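Local coordinates for protein amidohydrolases (Mycoplasma synoviae, PDB 3MSR) that hydrolyses phosphorylated 1,4-lactones such as D-xylono-1,4-lactone 5-phosphate and L-arabino-1,4-lactone 5-phosphate, as well as carboxy 1,4-lactones, using two zinc ions, at residues 67-72 and 151-156; 77-82 and 134-139; 121-126 and 175-180; 158-163 and 188-193. One frame throughout, in Å; residues are numbered along the deposited sequence.

Contact 1 of 4, residues 67-72 and 151-156; sequences VTMDPP and AGIIKA
Lys-155, whose NZ carries the carbamate that bridges the two zinc ions, also gives that nitrogen to a backbone acceptor: NZ reaches Met-69 O at 3.1 Å. In this TIM barrel of the phosphotriesterase family Lys-155 lies on strand 153-157 and Met-69 just beyond strand 63-68; strand 94-100 separates the two, so side chains have to span the gap. CG of Lys-155 is anti to the backbone N (chi1 -167°) and the chain runs extended to NZ. The nitrogen meets the carbonyl at a C=O...N angle of 155°, tilted 18° from its plane. Met-69, a selenomethionine, is the centre of an inverse gamma turn. Its side chain bends at chi2 and chi3 and lays CE against the root of the lysine, 3.4 Å from Lys-155 CB, a close fit for two carbons. Earlier along strand 153-157 the Met-69 side chain crosses Ile-153 at about a right angle, SE 3.8 Å from Ile-153 CG2; Val-67 CG1 approaches the same methyl. Ser-98 of the intervening strand touches Met-69, Ile-153 and Lys-155. Pro-71 packs on the middle of the lysine, its ring CG lying 4.0 Å from Lys-155 CD.

Contact 2 of 4, residues 77-82 and 134-139; sequences DVLKTL and MDEYNY
The first turn of helix 78-88 rests, through Val-78 and Leu-79, on the type I beta turn that runs from Asp-135 to Asn-138. Val-78 does most of the touching with CG2, which stands anti to its own carbonyl carbon and projects between Met-134 and the turn. This methyl lies 3.9 Å from Met-134 CB and 3.8 Å from Asp-135 O, while the Val-78 and Asn-138 side chains run past one another in opposite senses. At the more open margin Leu-79 crosses Glu-136 at about a right angle and sets CD2 3.8 Å from Glu-136 OE2. The other carboxylate oxygen, OE1, forms a salt bridge with Lys-145. A water bridges the backbones: it accepts a weak bond from Val-78 N and probably donates to Glu-136 O, 2.9 Å away. In the TIM barrel, helix 78-88 follows strand 63-68, whereas residues 134-139 belong to the long loop between helix 119-131 and strand 153-157; Met-97 of strand 94-100 touches both Val-78 and Met-134. An aspartate organises each partner. Asp-77 is the N-cap: OD1 accepts from Lys-80 N at 2.9 Å along a nearly straight N-H (173°), met from above the carboxylate plane. Asp-77 O takes both the hydroxyl and the N-H of Thr-81, one from each side of its carbonyl plane. In the turn, Asp-135 OD1 accepts from Tyr-137 N at 2.9 Å, above the carboxylate plane, making an Asx turn, and also from Lys-145 N; Asp-135 OD2 takes Tyr-139 N, at 2.9 Å, on its anti side but well out of that plane.

Contact 3 of 4, residues 121-126 and 175-180; sequences EIVKMC and ARTSIL
Val-123 of one helix points its two methyls at different residues of the other, and the packing of 121-126 on 175-180 is built around that fork. The segments belong to helices 119-131 and 165-181, neighbours in the outer layer of the TIM barrel with strand 153-157 between them in the chain. Their short axes approach to 9.3 Å and cross at -50°. A chi1 of 165° carries CG1 of Val-123 to the far side from its own N and turns that methyl to Leu-180, CG1 to Leu-180 CD1 being 3.7 Å; the Leu-180 side chain crosses that of Val-123 at about a right angle. The second methyl, CG2, meets Arg-176, whose side chain also crosses the valine at about a right angle. It lies 3.8 Å from Arg-176 CB and over one face of the guanidinium, so Arg-176 lays its length from CB to NE along this methyl. The charged end has its own partner, since Arg-176 NH1 forms a salt bridge with Glu-172 one turn earlier. Thr-177 slides past Val-123 in the opposite direction. Its hydroxyl is bonded to Val-173 O within its own helix and therefore meets the other helix as a packing atom. Beneath, Ile-154 of strand 153-157 touches both Cys-126 and Thr-177, where Thr-177 OG1 comes within 3.6 Å of Cys-126 CB.

Contact 4 of 4, residues 158-163 and 188-193; sequences TGYGAI and HTQLGT
Gln-190 leans over the backbone of residues 158-160 along most of its length. CB lies 3.3 Å from Gly-159 C; CG, trans to the glutamine's own N (chi1 173°), lies 3.5 Å from Tyr-160 N. The chain then bends at chi2, and NE2 stays beside Tyr-160 N and CB while OE1 turns to the edge of the His-188 ring, in its plane, and accepts from Lys-103. These are the loops that follow strands 153-157 and 185-188 at the C-terminal end of the TIM barrel, and His-188 is a ligand of the second zinc ion. Between the two segments Thr-158 N donates to His-188 O at 2.8 Å. A water is gripped by four bonds: it accepts from Thr-158 OG1 and from Gln-190 N, and donates to Gly-159 O and to Thr-193 O. Thr-193 OG1 acts as a relay between the segments, accepting from Gly-161 N at 2.9 Å (N-H...O 167°) and donating to Gln-190 O at 2.7 Å, in the carbonyl plane. Farther out the Tyr-160 ring receives Leu-191 obliquely, CE1 to Leu-191 CD2 being 3.7 Å, with Thr-193 CG2 also against CE1.

Contact 1 is the hub, its centre about 6 Å from that of the chain, and it touches each of the others. Toward contact 4, Ala-156 O probably accepts from His-188 N at 2.9 Å and Lys-155 CE packs on His-188 CB, which brings two zinc-binding residues together. Toward contact 3, Ile-154 CD1 lies 3.6 Å from Thr-177 OG1, on the outer side of the strand. Contact 2 meets contact 1 where Pro-72 CB is 3.4 Å from Asn-138 O, and reaches contact 3 through a probable hydrogen bond of 2.6 Å between Tyr-139 OH and Met-125 O. Contacts 2 and 4 do not touch, their nearest atoms being about 16 Å apart.

Contact 1 of 4, residues 67-72 and 151-156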
loop_
_atom_site.group_PDB
_atom_site.type_symbol
_atom_site.label_atom_id
_atom_site.label_comp_id
_atom_site.label_asym_id
_atom_site.label_seq_id
_atom_site.Cartn_x
_atom_site.Cartn_y
_atom_site.Cartn_z
ATOM N N VAL A 67 -3.210 7.025 -0.130
ATOM C CA VAL A 67 -1.870 6.463 -0.023
ATOM C C VAL A 67 -1.435 5.922 -1.402
ATOM O O VAL A 67 -1.967 4.911 -1.886
ATOM C CB VAL A 67 -1.844 5.313 0.995
ATOM C CG1 VAL A 67 -0.414 4.880 1.249
ATOM C CG2 VAL A 67 -2.580 5.728 2.292
ATOM N N THR A 68 -0.486 6.617 -2.024
ATOM C CA THR A 68 -0.000 6.271 -3.342
ATOM C C THR A 68 1.143 5.295 -3.135
ATOM O O THR A 68 2.222 5.681 -2.713
ATOM C CB THR A 68 0.493 7.492 -4.119
ATOM O OG1 THR A 68 1.508 8.174 -3.372
ATOM C CG2 THR A 68 -0.625 8.459 -4.325
HETATM N N MSE A 69 0.897 4.026 -3.437
HETATM C CA MSE A 69 1.836 2.994 -3.044
HETATM C C MSE A 69 2.829 2.702 -4.152
HETATM O O MSE A 69 2.817 1.612 -4.677
HETATM C CB MSE A 69 1.076 1.685 -2.711
HETATM C CG MSE A 69 0.209 1.782 -1.493
HETATM SE SE MSE A 69 1.350 2.081 0.116
HETATM C CE MSE A 69 2.856 0.772 -0.276
ATOM N N ASP A 70 3.646 3.645 -4.571
ATOM C CA ASP A 70 4.626 3.292 -5.600
ATOM C C ASP A 70 5.979 3.284 -4.973
ATOM O O ASP A 70 6.425 4.316 -4.512
ATOM C CB ASP A 70 4.603 4.302 -6.744
ATOM C CG ASP A 70 3.192 4.602 -7.181
ATOM O OD1 ASP A 70 2.570 5.502 -6.556
ATOM O OD2 ASP A 70 2.696 3.917 -8.107
ATOM N N PRO A 71 6.632 2.112 -4.940
ATOM C CA PRO A 71 7.985 1.998 -4.375
ATOM C C PRO A 71 8.927 2.781 -5.288
ATOM O O PRO A 71 8.623 2.916 -6.483
ATOM C CB PRO A 71 8.316 0.512 -4.529
ATOM C CG PRO A 71 7.299 -0.058 -5.433
ATOM C CD PRO A 71 6.236 0.944 -5.744
ATOM N N PRO A 72 10.059 3.262 -4.759
ATOM C CA PRO A 72 10.925 4.159 -5.556
ATOM C C PRO A 72 11.259 3.661 -6.985
ATOM O O PRO A 72 11.198 4.438 -7.939
ATOM C CB PRO A 72 12.237 4.272 -4.742
ATOM C CG PRO A 72 12.028 3.398 -3.456
ATOM C CD PRO A 72 10.518 3.090 -3.354
ATOM N N ALA A 151 8.634 9.750 3.139
ATOM C CA ALA A 151 7.709 8.642 2.963
ATOM C C ALA A 151 6.994 8.379 4.287
ATOM O O ALA A 151 7.567 8.595 5.351
ATOM C CB ALA A 151 8.474 7.414 2.582
ATOM N N GLY A 152 5.769 7.866 4.238
ATOM C CA GLY A 152 5.058 7.524 5.482
ATOM C C GLY A 152 4.640 6.072 5.603
ATOM O O GLY A 152 3.795 5.731 6.445
ATOM N N ILE A 153 5.235 5.206 4.780
ATOM C CA ILE A 153 4.901 3.775 4.763
ATOM C C ILE A 153 5.977 3.035 3.917
ATOM O O ILE A 153 6.664 3.662 3.083
ATOM C CB ILE A 153 3.481 3.549 4.160
ATOM C CG1 ILE A 153 2.981 2.119 4.391
ATOM C CG2 ILE A 153 3.463 3.911 2.657
ATOM C CD1 ILE A 153 1.474 1.933 4.098
ATOM N N ILE A 154 6.125 1.723 4.114
ATOM C CA ILE A 154 7.097 0.971 3.332
ATOM C C ILE A 154 6.377 -0.176 2.650
ATOM O O ILE A 154 5.494 -0.809 3.253
ATOM C CB ILE A 154 8.300 0.418 4.178
ATOM C CG1 ILE A 154 9.352 -0.213 3.239
ATOM C CG2 ILE A 154 7.848 -0.588 5.236
ATOM C CD1 ILE A 154 10.803 -0.212 3.819
ATOM N N LYS A 155 6.730 -0.418 1.391
ATOM C CA LYS A 155 6.100 -1.464 0.634
ATOM C C LYS A 155 7.035 -2.653 0.523
ATOM O O LYS A 155 8.259 -2.498 0.577
ATOM C CB LYS A 155 5.739 -0.952 -0.763
ATOM C CG LYS A 155 4.818 -1.871 -1.498
ATOM C CD LYS A 155 4.524 -1.370 -2.912
ATOM C CE LYS A 155 3.364 -2.179 -3.532
ATOM N NZ LYS A 155 2.705 -1.501 -4.702
ATOM N N ALA A 156 6.444 -3.845 0.391
ATOM C CA ALA A 156 7.072 -5.047 -0.178
ATOM C C ALA A 156 6.040 -5.738 -1.071
ATOM O O ALA A 156 4.891 -5.340 -1.072
ATOM C CB ALA A 156 7.574 -6.038 0.923
#

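Contact 2 of 4, residues 77-82 and 134-139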
loop_
_atom_site.group_PDB
_atom_site.type_symbol
_atom_site.label_atom_id
_atom_site.label_comp_id
_atom_site.label_asym_id
_atom_site.label_seq_id
_atom_site.Cartn_x
_atom_site.Cartn_y
_atom_site.Cartn_z
ATOM N N ASP A 77 7.167 9.089 -8.526
ATOM C CA ASP A 77 7.566 10.426 -8.943
ATOM C C ASP A 77 7.232 11.376 -7.799
ATOM O O ASP A 77 6.079 11.771 -7.629
ATOM C CB ASP A 77 6.789 10.825 -10.203
ATOM C CG ASP A 77 7.326 12.104 -10.855
ATOM O OD1 ASP A 77 7.685 13.054 -10.142
ATOM O OD2 ASP A 77 7.382 12.159 -12.098
ATOM N N VAL A 78 8.247 11.730 -7.009
ATOM C CA VAL A 78 8.104 12.607 -5.857
ATOM C C VAL A 78 7.632 14.007 -6.274
ATOM O O VAL A 78 6.680 14.532 -5.745
ATOM C CB VAL A 78 9.443 12.701 -5.084
ATOM C CG1 VAL A 78 9.329 13.729 -3.941
ATOM C CG2 VAL A 78 9.786 11.324 -4.493
ATOM N N LEU A 79 8.289 14.577 -7.277
ATOM C CA LEU A 79 8.022 15.938 -7.666
ATOM C C LEU A 79 6.598 16.140 -8.158
ATOM O O LEU A 79 5.908 17.078 -7.729
ATOM C CB LEU A 79 9.021 16.381 -8.733
ATOM C CG LEU A 79 10.469 16.498 -8.230
ATOM C CD1 LEU A 79 11.381 16.952 -9.407
ATOM C CD2 LEU A 79 10.516 17.518 -7.102
ATOM N N LYS A 80 6.155 15.293 -9.063
ATOM C CA LYS A 80 4.792 15.432 -9.553
ATOM C C LYS A 80 3.740 15.121 -8.501
ATOM O O LYS A 80 2.662 15.705 -8.514
ATOM C CB LYS A 80 4.556 14.542 -10.776
ATOM C CG LYS A 80 5.153 15.173 -12.071
ATOM C CD LYS A 80 4.676 14.330 -13.281
ATOM C CE LYS A 80 5.287 14.810 -14.609
ATOM N NZ LYS A 80 6.776 14.465 -14.557
ATOM N N THR A 81 4.025 14.168 -7.625
ATOM C CA THR A 81 3.039 13.794 -6.646
ATOM C C THR A 81 2.936 14.911 -5.632
ATOM O O THR A 81 1.845 15.174 -5.073
ATOM C CB THR A 81 3.387 12.461 -5.983
ATOM O OG1 THR A 81 3.338 11.407 -6.978
ATOM C CG2 THR A 81 2.395 12.180 -4.870
ATOM N N LEU A 82 4.061 15.581 -5.386
ATOM C CA LEU A 82 4.043 16.747 -4.517
ATOM C C LEU A 82 3.210 17.898 -5.152
ATOM O O LEU A 82 2.476 18.597 -4.449
ATOM C CB LEU A 82 5.472 17.203 -4.182
ATOM C CG LEU A 82 6.176 16.510 -3.022
ATOM C CD1 LEU A 82 7.614 17.091 -2.864
ATOM C CD2 LEU A 82 5.383 16.728 -1.752
HETATM N N MSE A 134 12.532 11.638 0.795
HETATM C CA MSE A 134 12.617 10.725 -0.335
HETATM C C MSE A 134 13.563 11.266 -1.357
HETATM O O MSE A 134 13.646 12.487 -1.551
HETATM C CB MSE A 134 11.242 10.556 -0.980
HETATM C CG MSE A 134 10.309 9.694 -0.079
HETATM SE SE MSE A 134 8.499 9.740 -0.883
HETATM C CE MSE A 134 8.006 11.653 -0.513
ATOM N N ASP A 135 14.252 10.369 -2.031
ATOM C CA ASP A 135 15.120 10.769 -3.130
ATOM C C ASP A 135 14.271 11.205 -4.297
ATOM O O ASP A 135 13.484 10.407 -4.793
ATOM C CB ASP A 135 15.931 9.549 -3.567
ATOM C CG ASP A 135 16.932 9.867 -4.700
ATOM O OD1 ASP A 135 17.214 11.054 -5.003
ATOM O OD2 ASP A 135 17.424 8.904 -5.280
ATOM N N GLU A 136 14.461 12.429 -4.787
ATOM C CA GLU A 136 13.787 12.874 -6.007
ATOM C C GLU A 136 14.229 12.101 -7.243
ATOM O O GLU A 136 13.528 12.119 -8.253
ATOM C CB GLU A 136 14.041 14.379 -6.265
ATOM C CG GLU A 136 13.442 15.268 -5.209
ATOM C CD GLU A 136 13.863 16.728 -5.346
ATOM O OE1 GLU A 136 14.688 17.057 -6.233
ATOM O OE2 GLU A 136 13.340 17.547 -4.560
ATOM N N TYR A 137 15.385 11.438 -7.182
ATOM C CA TYR A 137 15.790 10.559 -8.297
ATOM C C TYR A 137 15.341 9.110 -8.039
ATOM O O TYR A 137 15.726 8.198 -8.770
ATOM C CB TYR A 137 17.316 10.601 -8.546
ATOM C CG TYR A 137 17.826 12.004 -8.836
ATOM C CD1 TYR A 137 17.059 12.895 -9.580
ATOM C CD2 TYR A 137 19.087 12.423 -8.407
ATOM C CE1 TYR A 137 17.503 14.163 -9.859
ATOM C CE2 TYR A 137 19.553 13.694 -8.704
ATOM C CZ TYR A 137 18.759 14.560 -9.430
ATOM O OH TYR A 137 19.187 15.837 -9.721
ATOM N N ASN A 138 14.573 8.908 -6.970
ATOM C CA ASN A 138 13.913 7.626 -6.735
ATOM C C ASN A 138 14.809 6.383 -6.667
ATOM O O ASN A 138 14.406 5.288 -7.101
ATOM C CB ASN A 138 12.808 7.416 -7.780
ATOM C CG ASN A 138 11.795 8.543 -7.766
ATOM O OD1 ASN A 138 11.666 9.297 -8.734
ATOM N ND2 ASN A 138 11.116 8.695 -6.665
ATOM N N TYR A 139 16.005 6.564 -6.108
ATOM C CA TYR A 139 16.936 5.482 -5.902
ATOM C C TYR A 139 17.210 4.716 -7.217
ATOM O O TYR A 139 17.476 3.530 -7.203
ATOM C CB TYR A 139 16.435 4.555 -4.797
ATOM C CG TYR A 139 16.583 5.124 -3.396
ATOM C CD1 TYR A 139 17.390 6.246 -3.150
ATOM C CD2 TYR A 139 15.962 4.500 -2.308
ATOM C CE1 TYR A 139 17.556 6.753 -1.824
ATOM C CE2 TYR A 139 16.120 4.984 -1.017
ATOM C CZ TYR A 139 16.916 6.103 -0.774
ATOM O OH TYR A 139 17.058 6.543 0.514
HETATM O O HOH W 1 10.681 12.537 -8.532
#

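Contact 3 of 4, residues 121-126 and 175-180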
loop_
_atom_site.group_PDB
_atom_site.type_symbol
_atom_site.label_atom_id
_atom_site.label_comp_id
_atom_site.label_asym_id
_atom_site.label_seq_id
_atom_site.Cartn_x
_atom_site.Cartn_y
_atom_site.Cartn_z
ATOM N N GLU A 121 22.407 -2.161 4.518
ATOM C CA GLU A 121 22.606 -0.919 3.773
ATOM C C GLU A 121 21.293 -0.479 3.127
ATOM O O GLU A 121 21.016 0.716 3.010
ATOM C CB GLU A 121 23.665 -1.122 2.678
ATOM C CG GLU A 121 25.081 -1.441 3.221
ATOM C CD GLU A 121 25.539 -0.380 4.261
ATOM O OE1 GLU A 121 25.339 0.852 4.019
ATOM O OE2 GLU A 121 26.052 -0.788 5.330
ATOM N N ILE A 122 20.510 -1.448 2.674
ATOM C CA ILE A 122 19.202 -1.153 2.078
ATOM C C ILE A 122 18.234 -0.567 3.127
ATOM O O ILE A 122 17.569 0.456 2.883
ATOM C CB ILE A 122 18.588 -2.400 1.485
ATOM C CG1 ILE A 122 19.487 -2.916 0.342
ATOM C CG2 ILE A 122 17.154 -2.096 0.932
ATOM C CD1 ILE A 122 18.877 -4.119 -0.389
ATOM N N VAL A 123 18.200 -1.172 4.311
ATOM C CA VAL A 123 17.365 -0.664 5.393
ATOM C C VAL A 123 17.740 0.802 5.681
ATOM O O VAL A 123 16.860 1.653 5.815
ATOM C CB VAL A 123 17.500 -1.539 6.673
ATOM C CG1 VAL A 123 16.920 -0.803 7.917
ATOM C CG2 VAL A 123 16.877 -2.944 6.464
ATOM N N LYS A 124 19.042 1.115 5.735
ATOM C CA LYS A 124 19.456 2.500 5.937
ATOM C C LYS A 124 18.842 3.439 4.876
ATOM O O LYS A 124 18.370 4.539 5.211
ATOM C CB LYS A 124 20.976 2.639 5.908
ATOM C CG LYS A 124 21.712 2.085 7.121
ATOM C CD LYS A 124 23.201 2.527 6.972
ATOM C CE LYS A 124 24.174 1.702 7.797
ATOM N NZ LYS A 124 23.600 1.339 9.140
HETATM N N MSE A 125 18.876 3.032 3.609
HETATM C CA MSE A 125 18.285 3.867 2.554
HETATM C C MSE A 125 16.763 4.004 2.723
HETATM O O MSE A 125 16.204 5.052 2.422
HETATM C CB MSE A 125 18.573 3.304 1.161
HETATM C CG MSE A 125 20.021 3.366 0.754
HETATM SE SE MSE A 125 20.736 5.255 0.767
HETATM C CE MSE A 125 20.282 6.073 -0.889
ATOM N N CYS A 126 16.081 2.952 3.152
ATOM C CA CYS A 126 14.628 3.071 3.377
ATOM C C CYS A 126 14.300 3.928 4.618
ATOM O O CYS A 126 13.439 4.806 4.569
ATOM C CB CYS A 126 13.960 1.707 3.462
ATOM S SG CYS A 126 14.057 0.759 1.881
ATOM N N ALA A 175 10.131 -5.006 7.503
ATOM C CA ALA A 175 10.057 -5.238 8.938
ATOM C C ALA A 175 11.070 -4.399 9.724
ATOM O O ALA A 175 10.705 -3.764 10.715
ATOM C CB ALA A 175 10.254 -6.730 9.254
ATOM N N ARG A 176 12.334 -4.426 9.318
ATOM C CA ARG A 176 13.367 -3.672 10.009
ATOM C C ARG A 176 13.122 -2.178 9.941
ATOM O O ARG A 176 13.235 -1.458 10.955
ATOM C CB ARG A 176 14.758 -4.005 9.440
ATOM C CG ARG A 176 15.191 -5.394 9.884
ATOM C CD ARG A 176 16.397 -5.915 9.122
ATOM N NE ARG A 176 17.610 -5.221 9.526
ATOM C CZ ARG A 176 18.834 -5.682 9.268
ATOM N NH1 ARG A 176 18.995 -6.832 8.619
ATOM N NH2 ARG A 176 19.893 -5.006 9.676
ATOM N N THR A 177 12.779 -1.694 8.765
ATOM C CA THR A 177 12.485 -0.263 8.651
ATOM C C THR A 177 11.328 0.160 9.544
ATOM O O THR A 177 11.398 1.204 10.215
ATOM C CB THR A 177 12.163 0.122 7.212
ATOM O OG1 THR A 177 13.275 -0.269 6.418
ATOM C CG2 THR A 177 11.974 1.635 7.108
ATOM N N SER A 178 10.267 -0.642 9.518
ATOM C CA SER A 178 9.121 -0.391 10.339
ATOM C C SER A 178 9.516 -0.427 11.839
ATOM O O SER A 178 9.133 0.432 12.637
ATOM C CB SER A 178 8.068 -1.451 10.059
ATOM O OG SER A 178 6.948 -1.267 10.902
ATOM N N ILE A 179 10.271 -1.434 12.234
ATOM C CA ILE A 179 10.692 -1.519 13.638
ATOM C C ILE A 179 11.481 -0.258 14.056
ATOM O O ILE A 179 11.167 0.366 15.068
ATOM C CB ILE A 179 11.508 -2.796 13.876
ATOM C CG1 ILE A 179 10.589 -4.038 13.841
ATOM C CG2 ILE A 179 12.274 -2.730 15.197
ATOM C CD1 ILE A 179 11.370 -5.343 13.613
ATOM N N LEU A 180 12.475 0.122 13.244
ATOM C CA LEU A 180 13.341 1.277 13.524
ATOM C C LEU A 180 12.629 2.657 13.500
ATOM O O LEU A 180 12.895 3.532 14.334
ATOM C CB LEU A 180 14.482 1.292 12.497
ATOM C CG LEU A 180 15.442 0.112 12.637
ATOM C CD1 LEU A 180 16.514 0.165 11.513
ATOM C CD2 LEU A 180 16.130 0.211 14.019
#

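Contact 4 of 4, residues 158-163 and 188-193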
loop_
_atom_site.group_PDB
_atom_site.type_symbol
_atom_site.label_atom_id
_atom_site.label_comp_id
_atom_site.label_asym_id
_atom_site.label_seq_id
_atom_site.Cartn_x
_atom_site.Cartn_y
_atom_site.Cartn_z
ATOM N N THR A 158 5.052 -9.852 -3.055
ATOM C CA THR A 158 5.364 -11.250 -3.306
ATOM C C THR A 158 4.734 -11.677 -4.654
ATOM O O THR A 158 3.767 -11.065 -5.127
ATOM C CB THR A 158 4.940 -12.163 -2.109
ATOM O OG1 THR A 158 3.571 -11.917 -1.763
ATOM C CG2 THR A 158 5.775 -11.863 -0.889
ATOM N N GLY A 159 5.273 -12.723 -5.271
ATOM C CA GLY A 159 4.833 -13.121 -6.606
ATOM C C GLY A 159 3.805 -14.221 -6.477
ATOM O O GLY A 159 3.361 -14.532 -5.364
ATOM N N TYR A 160 3.453 -14.821 -7.604
ATOM C CA TYR A 160 2.364 -15.786 -7.690
ATOM C C TYR A 160 2.680 -17.126 -7.041
ATOM O O TYR A 160 3.567 -17.847 -7.496
ATOM C CB TYR A 160 1.887 -15.999 -9.135
ATOM C CG TYR A 160 0.743 -17.041 -9.160
ATOM C CD1 TYR A 160 -0.511 -16.733 -8.631
ATOM C CD2 TYR A 160 0.946 -18.339 -9.660
ATOM C CE1 TYR A 160 -1.546 -17.695 -8.607
ATOM C CE2 TYR A 160 -0.065 -19.292 -9.634
ATOM C CZ TYR A 160 -1.313 -18.961 -9.104
ATOM O OH TYR A 160 -2.339 -19.911 -9.076
ATOM N N GLY A 161 1.934 -17.461 -5.984
ATOM C CA GLY A 161 2.028 -18.775 -5.357
ATOM C C GLY A 161 3.359 -19.096 -4.724
ATOM O O GLY A 161 3.643 -20.261 -4.443
ATOM N N ALA A 162 4.168 -18.069 -4.470
ATOM C CA ALA A 162 5.556 -18.274 -4.047
ATOM C C ALA A 162 6.131 -16.987 -3.494
ATOM O O ALA A 162 5.868 -15.884 -4.017
ATOM C CB ALA A 162 6.424 -18.731 -5.233
ATOM N N ILE A 163 6.896 -17.123 -2.428
ATOM C CA ILE A 163 7.681 -16.029 -1.937
ATOM C C ILE A 163 9.124 -16.256 -2.357
ATOM O O ILE A 163 9.772 -17.203 -1.908
ATOM C CB ILE A 163 7.604 -15.884 -0.421
ATOM C CG1 ILE A 163 6.157 -15.541 0.019
ATOM C CG2 ILE A 163 8.624 -14.774 0.029
ATOM C CD1 ILE A 163 6.014 -15.468 1.576
ATOM N N HIS A 188 2.058 -5.964 -1.185
ATOM C CA HIS A 188 1.346 -6.402 -2.372
ATOM C C HIS A 188 1.512 -7.917 -2.553
ATOM O O HIS A 188 2.644 -8.459 -2.536
ATOM C CB HIS A 188 1.815 -5.648 -3.634
ATOM C CG HIS A 188 1.644 -6.448 -4.892
ATOM N ND1 HIS A 188 0.729 -6.117 -5.876
ATOM C CD2 HIS A 188 2.271 -7.586 -5.311
ATOM C CE1 HIS A 188 0.801 -7.020 -6.850
ATOM N NE2 HIS A 188 1.728 -7.916 -6.533
ATOM N N THR A 189 0.395 -8.614 -2.656
ATOM C CA THR A 189 0.475 -10.026 -2.970
ATOM C C THR A 189 -0.019 -10.253 -4.391
ATOM O O THR A 189 -0.869 -9.538 -4.915
ATOM C CB THR A 189 -0.321 -10.924 -1.993
ATOM O OG1 THR A 189 -1.724 -10.593 -2.035
ATOM C CG2 THR A 189 0.251 -10.816 -0.592
ATOM N N GLN A 190 0.504 -11.272 -5.016
ATOM C CA GLN A 190 0.136 -11.514 -6.386
ATOM C C GLN A 190 -1.058 -12.493 -6.461
ATOM O O GLN A 190 -0.968 -13.657 -6.002
ATOM C CB GLN A 190 1.319 -12.139 -7.062
ATOM C CG GLN A 190 0.925 -12.569 -8.438
ATOM C CD GLN A 190 1.471 -11.626 -9.357
ATOM O OE1 GLN A 190 1.004 -10.445 -9.412
ATOM N NE2 GLN A 190 2.586 -12.047 -10.029
ATOM N N LEU A 191 -2.156 -12.028 -7.030
ATOM C CA LEU A 191 -3.401 -12.783 -6.991
ATOM C C LEU A 191 -3.833 -13.175 -5.571
ATOM O O LEU A 191 -4.558 -14.141 -5.406
ATOM C CB LEU A 191 -3.316 -14.050 -7.878
ATOM C CG LEU A 191 -3.916 -13.915 -9.288
ATOM C CD1 LEU A 191 -3.556 -12.620 -9.958
ATOM C CD2 LEU A 191 -3.542 -15.077 -10.212
ATOM N N GLY A 192 -3.422 -12.406 -4.557
ATOM C CA GLY A 192 -3.823 -12.702 -3.200
ATOM C C GLY A 192 -3.276 -14.028 -2.662
ATOM O O GLY A 192 -3.865 -14.623 -1.744
ATOM N N THR A 193 -2.150 -14.483 -3.201
ATOM C CA THR A 193 -1.469 -15.685 -2.688
ATOM C C THR A 193 -0.399 -15.356 -1.635
ATOM O O THR A 193 0.212 -14.269 -1.663
ATOM C CB THR A 193 -0.800 -16.483 -3.845
ATOM O OG1 THR A 193 0.178 -15.661 -4.508
ATOM C CG2 THR A 193 -1.863 -16.945 -4.886
HETATM O O HOH W 2 1.962 -13.259 -3.518
#